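Local coordinates for protein cyclic GMP-AMP synthase-like receptor (Tribolium castaneum, PDB 7LT2) that senses double-stranded RNA and makes the second messenger 2',3'-cGAMP from ATP and GTP in innate immunity, at residues 121-124 against 125-129. Sequence-based numbering, arbitrary orientation.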
loop_
_atom_site.group_PDB
_atom_site.type_symbol
_atom_site.label_atom_id
_atom_site.label_comp_id
_atom_site.label_asym_id
_atom_site.label_seq_id
_atom_site.Cartn_x
_atom_site.Cartn_y
_atom_site.Cartn_z
ATOM N N LYS A 121 -19.820 1.300 18.926
ATOM C CA LYS A 121 -18.491 1.755 18.527
ATOM C C LYS A 121 -18.293 1.773 17.019
ATOM O O LYS A 121 -17.490 2.570 16.524
ATOM C CB LYS A 121 -17.408 0.873 19.158
ATOM C CG LYS A 121 -17.339 0.920 20.676
ATOM C CD LYS A 121 -17.076 2.318 21.190
ATOM C CE LYS A 121 -16.933 2.324 22.706
ATOM N NZ LYS A 121 -15.836 1.430 23.163
ATOM N N PHE A 122 -18.994 0.915 16.270
ATOM C CA PHE A 122 -18.689 0.717 14.859
ATOM C C PHE A 122 -19.829 0.990 13.889
ATOM O O PHE A 122 -19.549 1.228 12.707
ATOM C CB PHE A 122 -18.218 -0.725 14.600
ATOM C CG PHE A 122 -16.887 -1.060 15.192
ATOM C CD1 PHE A 122 -16.794 -1.579 16.474
ATOM C CD2 PHE A 122 -15.726 -0.902 14.451
ATOM C CE1 PHE A 122 -15.562 -1.918 17.014
ATOM C CE2 PHE A 122 -14.494 -1.235 14.986
ATOM C CZ PHE A 122 -14.414 -1.744 16.270
ATOM N N LEU A 123 -21.087 0.938 14.322
ATOM C CA LEU A 123 -22.213 0.855 13.404
ATOM C C LEU A 123 -23.037 2.134 13.406
ATOM O O LEU A 123 -23.264 2.743 14.456
ATOM C CB LEU A 123 -23.116 -0.329 13.754
ATOM C CG LEU A 123 -22.405 -1.681 13.728
ATOM C CD1 LEU A 123 -23.393 -2.808 14.043
ATOM C CD2 LEU A 123 -21.727 -1.896 12.374
ATOM N N ALA A 124 -23.486 2.525 12.223
ATOM C CA ALA A 124 -24.401 3.646 12.072
ATOM C C ALA A 124 -25.829 3.101 12.066
ATOM O O ALA A 124 -26.074 1.970 12.495
ATOM C CB ALA A 124 -24.057 4.435 10.807
ATOM N N ASP A 125 -26.782 3.894 11.583
ATOM C CA ASP A 125 -28.165 3.444 11.526
ATOM C C ASP A 125 -28.294 2.214 10.636
ATOM O O ASP A 125 -27.609 2.087 9.615
ATOM C CB ASP A 125 -29.061 4.576 11.020
ATOM C CG ASP A 125 -28.449 5.336 9.852
ATOM O OD1 ASP A 125 -27.578 4.773 9.152
ATOM O OD2 ASP A 125 -28.835 6.505 9.640
ATOM N N ASN A 126 -29.165 1.293 11.050
ATOM C CA ASN A 126 -29.452 0.043 10.349
ATOM C C ASN A 126 -28.262 -0.911 10.334
ATOM O O ASN A 126 -28.185 -1.794 9.470
ATOM C CB ASN A 126 -29.943 0.301 8.919
ATOM C CG ASN A 126 -31.238 1.092 8.883
ATOM O OD1 ASN A 126 -32.297 0.585 9.255
ATOM N ND2 ASN A 126 -31.161 2.339 8.428
ATOM N N ASP A 127 -27.337 -0.747 11.280
ATOM C CA ASP A 127 -26.210 -1.667 11.475
ATOM C C ASP A 127 -25.285 -1.704 10.259
ATOM O O ASP A 127 -24.751 -2.756 9.894
ATOM C CB ASP A 127 -26.695 -3.073 11.833
ATOM C CG ASP A 127 -27.154 -3.180 13.279
ATOM O OD1 ASP A 127 -26.933 -2.218 14.046
ATOM O OD2 ASP A 127 -27.737 -4.222 13.650
ATOM N N PHE A 128 -25.082 -0.548 9.632
ATOM C CA PHE A 128 -24.063 -0.408 8.601
ATOM C C PHE A 128 -22.726 -0.083 9.249
ATOM O O PHE A 128 -22.655 0.771 10.138
ATOM C CB PHE A 128 -24.432 0.682 7.598
ATOM C CG PHE A 128 -25.406 0.238 6.548
ATOM C CD1 PHE A 128 -24.956 -0.331 5.369
ATOM C CD2 PHE A 128 -26.772 0.396 6.736
ATOM C CE1 PHE A 128 -25.850 -0.738 4.393
ATOM C CE2 PHE A 128 -27.669 -0.010 5.762
ATOM C CZ PHE A 128 -27.208 -0.578 4.593
ATOM N N LEU A 129 -21.678 -0.774 8.810
ATOM C CA LEU A 129 -20.324 -0.457 9.245
ATOM C C LEU A 129 -19.969 0.958 8.817
ATOM O O LEU A 129 -20.149 1.328 7.655
ATOM C CB LEU A 129 -19.329 -1.448 8.640
ATOM C CG LEU A 129 -18.651 -2.504 9.509
ATOM C CD1 LEU A 129 -17.514 -3.166 8.721
ATOM C CD2 LEU A 129 -18.139 -1.926 10.825
HETATM O O HOH W 1 -27.058 0.556 14.324
#
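Ala124 and Phe128 are joined by a nearly straight backbone hydrogen bond, Ala124 N to Phe128 O, 2.8 Å. The same carbonyl receives a CA-H...O contact from Leu123 CA at 3.3 Å, so Phe128 O has two donors on neighbouring residues. A second bond closes the turn. Asp127 N gives to Ala124 O at 3.2 Å, but is bent at 137° and comes from above the carbonyl plane.

A water lies between Ala124 O and the carboxylate, 2.8 Å from Asp127 OD1. The same carboxylate oxygen forms a salt bridge with Arg119 of the preceding helix, which probably steadies this acid beside the turn.

Leu123 and Leu129 carry most of the side-chain packing. With CG anti to its carbonyl carbon (chi1 -59°), Leu123 brings CD1 to Asp127 and CD2 to Leu129. CD1 is a methyl beside a carboxylate oxygen, 3.6 Å from Asp127 OD1, with the side chains crossing at a slant. CD2 meets Leu129 CD2 at 3.9 Å. That Leu129 methyl also packs on Phe122 CB at 4.0 Å. Leu123 and Leu129 further touch Leu100 and Leu98 of strand 95-100. The Phe122 ring leads away, to Phe118 and Trp137.

Asp125 and Asn126 have the torsions of a type II beta turn, and Asp127 follows with positive phi (63°). With the single bridge of Leu123 and Leu129, this resembles a tight hairpin turn with a G1-type bulge. It reverses the chain after helix 118-122, before helix 131-147, in the Mab-21 nucleotidyltransferase domain.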